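Local atomic coordinates of alpha-11 giardin (Giardia intestinalis, PDB entry 2II2), a protein that binds calcium as a member of the annexin family and probably takes part in attaching the parasite to the intestinal mucosa and in remodelling its cytoskeleton. Residues P11-I16 with T42-T47; V81-K86 with H98-I103. One frame throughout, in Å; residues are numbered along the deposited sequence.

Contact 1: residues P11-I16 with T42-T47; sequences PEVKAI and TQFQDT
Phe-44 makes every close contact from 42-47 to 11-16, meeting Val-13 and Lys-14 on helix 9-18. Gln-43 lays its side chain on Ile-10, at the start of the same facing helix, and on Tyr-6. At Phe-44 itself CG stands anti to the backbone N (chi1 -177°), which carries the ring out from its own helix toward the other one. The ring approaches through one side, its CD1 and CE1 carbons. The CG1 methyl of Val-13 lies 3.8 Å from CE1 of Phe-44 and almost as near to CD1, the two side chains meeting at a slant. Lys-14 adds the root of its chain, with its CB 4.1 Å from Phe-44 CE1; the rest of that chain leads off, and its NZ forms a salt bridge with Glu-18. Further along, Thr-47 closes the turn through its N, 2.9 Å from Gln-43 O, and its side chain also rests on Ile-10. Phe-52 packs edge-to-face with Phe-44, while Leu-50 and Phe-55 cover more of it. This is helix-to-helix packing in the all-helical annexin fold, the Val-13 side chain lying about 9 Å from that of Ile-60, a calcium-binding residue without bound calcium here. No hydrogen bond links the two segments: carbon meets carbon, so the cohesion is dispersive and hydrophobic, and the lysine contributes its aliphatic base while its charge is paired within its own helix.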
ATOM      1  N   PRO A  11      29.431   7.524   9.047  1.00 11.50           N
ATOM      2  CA  PRO A  11      29.860   8.854   8.600  1.00 11.59           C
ATOM      3  C   PRO A  11      29.556   9.124   7.117  1.00 10.40           C
ATOM      4  O   PRO A  11      29.300  10.263   6.722  1.00 11.59           O
ATOM      5  CB  PRO A  11      31.381   8.862   8.890  1.00 11.44           C
ATOM      6  CG  PRO A  11      31.749   7.487   9.138  1.00 13.54           C
ATOM      7  CD  PRO A  11      30.550   6.723   9.581  1.00 12.26           C
ATOM      8  N   GLU A  12      29.614   8.075   6.301  1.00 10.40           N
ATOM      9  CA  GLU A  12      29.311   8.197   4.870  1.00 10.91           C
ATOM     10  C   GLU A  12      27.902   8.746   4.650  1.00  9.68           C
ATOM     11  O   GLU A  12      27.709   9.736   3.919  1.00 10.42           O
ATOM     12  CB  GLU A  12      29.475   6.839   4.183  1.00 11.10           C
ATOM     13  CG  GLU A  12      29.196   6.844   2.684  1.00 12.59           C
ATOM     14  CD  GLU A  12      29.266   5.470   2.056  1.00 13.03           C
ATOM     15  OE1 GLU A  12      29.302   4.445   2.771  1.00 13.73           O
ATOM     16  OE2 GLU A  12      29.264   5.421   0.809  1.00 15.91           O
ATOM     17  N   VAL A  13      26.920   8.122   5.286  1.00  9.95           N
ATOM     18  CA  VAL A  13      25.557   8.587   5.091  1.00  9.83           C
ATOM     19  C   VAL A  13      25.252   9.904   5.822  1.00  9.72           C
ATOM     20  O   VAL A  13      24.440  10.689   5.358  1.00 10.38           O
ATOM     21  CB  VAL A  13      24.487   7.513   5.411  1.00  9.86           C
ATOM     22  CG1 VAL A  13      24.406   7.205   6.929  1.00 10.48           C
ATOM     23  CG2 VAL A  13      23.127   7.909   4.859  1.00  9.35           C
ATOM     24  N   LYS A  14      25.935  10.152   6.946  1.00  9.23           N
ATOM     25  CA  LYS A  14      25.735  11.423   7.626  1.00  9.88           C
ATOM     26  C   LYS A  14      26.140  12.550   6.680  1.00  9.81           C
ATOM     27  O   LYS A  14      25.443  13.565   6.553  1.00 10.96           O
ATOM     28  CB  LYS A  14      26.518  11.464   8.942  1.00  9.83           C
ATOM     29  CG  LYS A  14      26.266  12.708   9.762  1.00 11.94           C
ATOM     30  CD  LYS A  14      26.924  12.578  11.129  1.00 13.45           C
ATOM     31  CE  LYS A  14      26.600  13.713  12.080  1.00 15.71           C
ATOM     32  NZ  LYS A  14      27.329  14.970  11.721  1.00 17.60           N
ATOM     33  N   ALA A  15      27.262  12.347   5.977  1.00  9.91           N
ATOM     34  CA  ALA A  15      27.734  13.351   5.037  1.00 10.91           C
ATOM     35  C   ALA A  15      26.803  13.518   3.825  1.00 10.02           C
ATOM     36  O   ALA A  15      26.587  14.645   3.339  1.00 11.53           O
ATOM     37  CB  ALA A  15      29.148  13.031   4.585  1.00 11.25           C
ATOM     38  N   ILE A  16      26.295  12.399   3.308  1.00  9.74           N
ATOM     39  CA  ILE A  16      25.317  12.445   2.209  1.00  9.51           C
ATOM     40  C   ILE A  16      24.102  13.285   2.614  1.00 10.00           C
ATOM     41  O   ILE A  16      23.628  14.135   1.851  1.00 10.31           O
ATOM     42  CB  ILE A  16      24.877  11.018   1.839  1.00 10.34           C
ATOM     43  CG1 ILE A  16      25.990  10.294   1.077  1.00 10.57           C
ATOM     44  CG2 ILE A  16      23.616  11.020   0.995  1.00 10.51           C
ATOM     45  CD1 ILE A  16      25.754   8.805   0.897  1.00 11.40           C
ATOM     46  N   THR A  42      20.304   1.573  14.168  1.00 10.67           N
ATOM     47  CA  THR A  42      20.657   1.446  15.584  1.00 11.44           C
ATOM     48  C   THR A  42      22.052   1.955  15.879  1.00 11.22           C
ATOM     49  O   THR A  42      22.264   2.763  16.783  1.00 11.69           O
ATOM     50  CB  THR A  42      20.515  -0.015  16.048  1.00 12.31           C
ATOM     51  OG1 THR A  42      19.147  -0.398  15.890  1.00 13.96           O
ATOM     52  CG2 THR A  42      20.929  -0.213  17.532  1.00 13.49           C
ATOM     53  N   GLN A  43      22.994   1.535  15.058  1.00 10.90           N
ATOM     54  CA  GLN A  43      24.374   1.954  15.236  1.00 12.27           C
ATOM     55  C   GLN A  43      24.542   3.441  14.922  1.00 11.20           C
ATOM     56  O   GLN A  43      25.335   4.130  15.569  1.00 11.99           O
ATOM     57  CB  GLN A  43      25.319   1.126  14.360  1.00 11.96           C
ATOM     58  CG  GLN A  43      25.533  -0.323  14.810  1.00 16.77           C
ATOM     59  CD  GLN A  43      26.891  -0.901  14.372  1.00 17.71           C
ATOM     60  OE1 GLN A  43      27.079  -2.118  14.368  1.00 25.17           O
ATOM     61  NE2 GLN A  43      27.833  -0.034  14.019  1.00 21.77           N
ATOM     62  N   PHE A  44      23.814   3.933  13.915  1.00 10.38           N
ATOM     63  CA  PHE A  44      23.874   5.345  13.554  1.00 10.02           C
ATOM     64  C   PHE A  44      23.523   6.205  14.759  1.00 10.14           C
ATOM     65  O   PHE A  44      24.237   7.185  15.075  1.00 10.93           O
ATOM     66  CB  PHE A  44      22.931   5.633  12.393  1.00 10.01           C
ATOM     67  CG  PHE A  44      22.973   7.042  11.909  1.00  9.28           C
ATOM     68  CD1 PHE A  44      23.773   7.411  10.818  1.00  9.04           C
ATOM     69  CD2 PHE A  44      22.181   8.011  12.512  1.00  9.92           C
ATOM     70  CE1 PHE A  44      23.798   8.722  10.356  1.00 10.04           C
ATOM     71  CE2 PHE A  44      22.212   9.326  12.050  1.00 10.38           C
ATOM     72  CZ  PHE A  44      23.029   9.679  10.971  1.00 10.31           C
ATOM     73  N   GLN A  45      22.470   5.811  15.474  1.00 10.28           N
ATOM     74  CA  GLN A  45      22.046   6.616  16.612  1.00 11.41           C
ATOM     75  C   GLN A  45      23.029   6.484  17.782  1.00 11.39           C
ATOM     76  O   GLN A  45      23.342   7.459  18.448  1.00 11.90           O
ATOM     77  CB  GLN A  45      20.623   6.246  17.020  1.00 11.71           C
ATOM     78  CG  GLN A  45      20.080   7.007  18.211  1.00 14.50           C
ATOM     79  CD  GLN A  45      18.560   6.937  18.292  1.00 16.66           C
ATOM     80  OE1 GLN A  45      17.918   6.231  17.521  1.00 20.95           O
ATOM     81  NE2 GLN A  45      17.979   7.688  19.213  1.00 19.33           N
ATOM     82  N   ASP A  46      23.512   5.271  18.017  1.00 11.23           N
ATOM     83  CA  ASP A  46      24.517   5.053  19.081  1.00 12.83           C
ATOM     84  C   ASP A  46      25.753   5.904  18.843  1.00 13.03           C
ATOM     85  O   ASP A  46      26.278   6.507  19.775  1.00 14.37           O
ATOM     86  CB  ASP A  46      24.930   3.587  19.169  1.00 13.49           C
ATOM     87  CG  ASP A  46      25.945   3.335  20.273  1.00 17.08           C
ATOM     88  OD1 ASP A  46      25.570   3.437  21.461  1.00 18.57           O
ATOM     89  OD2 ASP A  46      27.110   3.065  19.918  1.00 18.37           O
ATOM     90  N   THR A  47      26.211   5.954  17.600  1.00 13.44           N
ATOM     91  CA  THR A  47      27.446   6.667  17.254  1.00 13.35           C
ATOM     92  C   THR A  47      27.256   8.194  17.210  1.00 13.18           C
ATOM     93  O   THR A  47      28.092   8.945  17.740  1.00 13.63           O
ATOM     94  CB  THR A  47      27.974   6.155  15.895  1.00 13.70           C
ATOM     95  OG1 THR A  47      28.334   4.771  16.009  1.00 15.02           O
ATOM     96  CG2 THR A  47      29.172   6.955  15.397  1.00 15.74           C
TER

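Contact 2: residues V81-K86 with H98-I103; sequences VNVIKK and HDVVLI
Val-100 is the bump in this contact, and the hollow that receives it lies between Val-83 and Ile-84, consecutive residues of helix 76-89. Its two methyls divide the work. CG2 goes to the valine, coming within 3.6 Å of Val-83 CG1, and the two side chains pass alongside each other pointing opposite ways. CG1 goes to the isoleucine instead, lying 3.8 Å from Ile-84 CG1 and equally near its CD1. The fork of Val-100 thus spreads over two neighbouring side chains.

The fit also runs the other way. Ile-84 leaves its helix at a slant, but two successive bends of about -65° (chi1 and chi2) swing its CD1 methyl toward helix 94-102. There it nestles against the branch point of the valine, with Ile-84 CD1 and Val-100 CB 3.7 Å apart. Val-101 stands beside it more loosely, its CG1 4.4 Å from Ile-84 CD1. All four side chains are buried hydrocarbons; no hydrogen bond joins the two segments, and the contact is apolar side-chain packing.

The nearest CA atoms across the segments are those of Ile-84 and Val-100, 7.3 Å apart. The short helical axes pass at 9.7 Å and run at 133° to each other, steeply inclined rather than strictly antiparallel.

This is helix-to-helix packing in the interior of the annexin fold, and other helices close the interface on several sides. Leu-112 of helix 106-120 and Leu-262 of helix 249-263 both touch Val-100, and Ala-145 of helix 137-147 backs Val-101. Asp-99 is salt-bridged to Arg-220 and Arg-258, on helices 216-230 and 249-263, so this all-helical junction, which has no strands, draws in chain from well beyond the pair.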
ATOM      1  N   VAL A  81       1.903   2.001  10.961  1.00 10.37           N
ATOM      2  CA  VAL A  81       1.281   2.825  11.998  1.00 10.93           C
ATOM      3  C   VAL A  81       1.326   4.307  11.597  1.00 10.90           C
ATOM      4  O   VAL A  81       0.314   5.026  11.690  1.00 11.12           O
ATOM      5  CB  VAL A  81       1.980   2.607  13.357  1.00 11.13           C
ATOM      6  CG1 VAL A  81       1.535   3.660  14.384  1.00 12.19           C
ATOM      7  CG2 VAL A  81       1.718   1.202  13.882  1.00 11.65           C
ATOM      8  N   ASN A  82       2.483   4.756  11.129  1.00 11.30           N
ATOM      9  CA  ASN A  82       2.618   6.162  10.727  1.00 11.47           C
ATOM     10  C   ASN A  82       1.670   6.530   9.588  1.00 10.37           C
ATOM     11  O   ASN A  82       1.052   7.591   9.598  1.00 10.62           O
ATOM     12  CB  ASN A  82       4.077   6.513  10.416  1.00 12.35           C
ATOM     13  CG  ASN A  82       4.957   6.359  11.638  1.00 15.92           C
ATOM     14  OD1 ASN A  82       4.467   6.353  12.768  1.00 18.45           O
ATOM     15  ND2 ASN A  82       6.239   6.196  11.419  1.00 17.89           N
ATOM     16  N   VAL A  83       1.527   5.642   8.622  1.00  9.83           N
ATOM     17  CA  VAL A  83       0.637   5.874   7.489  1.00  9.55           C
ATOM     18  C   VAL A  83      -0.814   5.998   7.974  1.00  8.86           C
ATOM     19  O   VAL A  83      -1.539   6.888   7.526  1.00  8.61           O
ATOM     20  CB  VAL A  83       0.776   4.732   6.451  1.00  9.29           C
ATOM     21  CG1 VAL A  83      -0.366   4.788   5.428  1.00 10.28           C
ATOM     22  CG2 VAL A  83       2.136   4.810   5.746  1.00  9.53           C
ATOM     23  N   ILE A  84      -1.273   5.103   8.859  1.00  9.16           N
ATOM     24  CA  ILE A  84      -2.660   5.196   9.365  1.00 10.42           C
ATOM     25  C   ILE A  84      -2.881   6.502  10.096  1.00  9.48           C
ATOM     26  O   ILE A  84      -3.881   7.186   9.872  1.00  9.89           O
ATOM     27  CB  ILE A  84      -3.047   4.032  10.317  1.00  9.97           C
ATOM     28  CG1 ILE A  84      -3.034   2.707   9.564  1.00 12.40           C
ATOM     29  CG2 ILE A  84      -4.430   4.267  10.958  1.00 12.18           C
ATOM     30  CD1 ILE A  84      -4.052   2.615   8.457  1.00 14.97           C
ATOM     31  N   LYS A  85      -1.962   6.853  10.991  1.00 10.21           N
ATOM     32  CA  LYS A  85      -2.132   8.116  11.722  1.00 11.59           C
ATOM     33  C   LYS A  85      -2.232   9.329  10.780  1.00 10.98           C
ATOM     34  O   LYS A  85      -3.103  10.177  10.959  1.00 12.00           O
ATOM     35  CB  LYS A  85      -1.037   8.298  12.776  1.00 12.36           C
ATOM     36  CG  LYS A  85      -1.224   7.424  14.024  1.00 15.59           C
ATOM     37  CD  LYS A  85      -2.586   7.637  14.702  1.00 20.21           C
ATOM     38  CE  LYS A  85      -2.627   8.943  15.489  1.00 20.78           C
ATOM     39  NZ  LYS A  85      -3.825   9.012  16.383  1.00 22.35           N
ATOM     40  N   LYS A  86      -1.358   9.407   9.779  1.00 10.89           N
ATOM     41  CA  LYS A  86      -1.403  10.508   8.835  1.00 10.43           C
ATOM     42  C   LYS A  86      -2.715  10.496   8.053  1.00  9.77           C
ATOM     43  O   LYS A  86      -3.323  11.549   7.794  1.00 10.29           O
ATOM     44  CB  LYS A  86      -0.217  10.443   7.875  1.00 10.87           C
ATOM     45  CG  LYS A  86      -0.208  11.558   6.881  1.00 13.41           C
ATOM     46  CD  LYS A  86       0.892  11.415   5.845  1.00 14.10           C
ATOM     47  CE  LYS A  86       0.890  12.656   4.949  1.00 16.18           C
ATOM     48  NZ  LYS A  86       1.745  12.536   3.747  1.00 19.09           N
ATOM     49  N   HIS A  98      -6.547   1.777   3.238  1.00  6.80           N
ATOM     50  CA  HIS A  98      -6.738   0.550   2.499  1.00  6.78           C
ATOM     51  C   HIS A  98      -5.424  -0.147   2.203  1.00  6.83           C
ATOM     52  O   HIS A  98      -5.292  -1.365   2.358  1.00  7.96           O
ATOM     53  CB  HIS A  98      -7.470   0.824   1.186  1.00  7.10           C
ATOM     54  CG  HIS A  98      -8.913   1.138   1.362  1.00  6.07           C
ATOM     55  ND1 HIS A  98      -9.662   1.687   0.349  1.00  6.82           N
ATOM     56  CD2 HIS A  98      -9.741   1.006   2.425  1.00  7.37           C
ATOM     57  CE1 HIS A  98     -10.894   1.880   0.783  1.00  7.10           C
ATOM     58  NE2 HIS A  98     -10.976   1.449   2.033  1.00  6.97           N
ATOM     59  N   ASP A  99      -4.436   0.620   1.750  1.00  7.12           N
ATOM     60  CA  ASP A  99      -3.127   0.015   1.451  1.00  7.04           C
ATOM     61  C   ASP A  99      -2.619  -0.769   2.674  1.00  7.69           C
ATOM     62  O   ASP A  99      -2.099  -1.899   2.584  1.00  8.59           O
ATOM     63  CB  ASP A  99      -2.086   1.082   1.073  1.00  7.60           C
ATOM     64  CG  ASP A  99      -2.346   1.729  -0.273  1.00  8.50           C
ATOM     65  OD1 ASP A  99      -3.195   1.231  -1.027  1.00  9.69           O
ATOM     66  OD2 ASP A  99      -1.707   2.757  -0.606  1.00 10.15           O
ATOM     67  N   VAL A 100      -2.747  -0.154   3.839  1.00  7.37           N
ATOM     68  CA  VAL A 100      -2.270  -0.745   5.064  1.00  7.99           C
ATOM     69  C   VAL A 100      -3.056  -1.961   5.524  1.00  7.63           C
ATOM     70  O   VAL A 100      -2.439  -2.946   5.906  1.00  9.76           O
ATOM     71  CB  VAL A 100      -2.191   0.292   6.197  1.00  8.77           C
ATOM     72  CG1 VAL A 100      -1.947  -0.373   7.550  1.00 10.46           C
ATOM     73  CG2 VAL A 100      -1.099   1.300   5.882  1.00  9.84           C
ATOM     74  N   VAL A 101      -4.391  -1.868   5.547  1.00  7.69           N
ATOM     75  CA  VAL A 101      -5.182  -2.931   6.150  1.00  7.78           C
ATOM     76  C   VAL A 101      -5.631  -3.996   5.174  1.00  7.33           C
ATOM     77  O   VAL A 101      -5.934  -5.116   5.610  1.00  8.54           O
ATOM     78  CB  VAL A 101      -6.406  -2.404   6.979  1.00  8.20           C
ATOM     79  CG1 VAL A 101      -5.921  -1.372   8.034  1.00  8.96           C
ATOM     80  CG2 VAL A 101      -7.520  -1.832   6.114  1.00  9.77           C
ATOM     81  N   LEU A 102      -5.699  -3.675   3.883  1.00  7.20           N
ATOM     82  CA  LEU A 102      -6.112  -4.667   2.897  1.00  8.01           C
ATOM     83  C   LEU A 102      -4.950  -5.541   2.437  1.00  8.36           C
ATOM     84  O   LEU A 102      -5.144  -6.701   2.103  1.00 11.40           O
ATOM     85  CB  LEU A 102      -6.800  -4.002   1.699  1.00  8.14           C
ATOM     86  CG  LEU A 102      -8.074  -3.187   2.007  1.00  8.29           C
ATOM     87  CD1 LEU A 102      -8.662  -2.693   0.738  1.00  8.85           C
ATOM     88  CD2 LEU A 102      -9.118  -3.998   2.777  1.00  9.17           C
ATOM     89  N   ILE A 103      -3.751  -4.995   2.413  1.00  8.22           N
ATOM     90  CA  ILE A 103      -2.595  -5.744   1.952  1.00  8.81           C
ATOM     91  C   ILE A 103      -1.823  -6.226   3.173  1.00  8.17           C
ATOM     92  O   ILE A 103      -0.763  -5.693   3.535  1.00  9.30           O
ATOM     93  CB  ILE A 103      -1.729  -4.923   0.970  1.00  7.69           C
ATOM     94  CG1 ILE A 103      -2.630  -4.333  -0.138  1.00  8.42           C
ATOM     95  CG2 ILE A 103      -0.667  -5.808   0.353  1.00  9.33           C
ATOM     96  CD1 ILE A 103      -1.869  -3.498  -1.132  1.00  9.93           C
TER

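Overall arrangement
From the N terminus, helix 9-18 leads through helix 22-29 into helix 34-48, where contact 1 closes a loop of 25 intervening residues and fastens the first helix of the chain to the third. The chain then passes helices 52-59 and 64-73 before contact 2 joins helix 76-89 to helix 94-102 across only 11 residues. The two loops follow in series and neither nest nor cross. Their centres lie 29 Å apart, and their nearest atoms are about 13 Å apart, so they do not touch. Contact 1 is peripheral, about 29 Å from the chain's centre, whereas contact 2 sits about 7 Å from it, bordering helices from the later half.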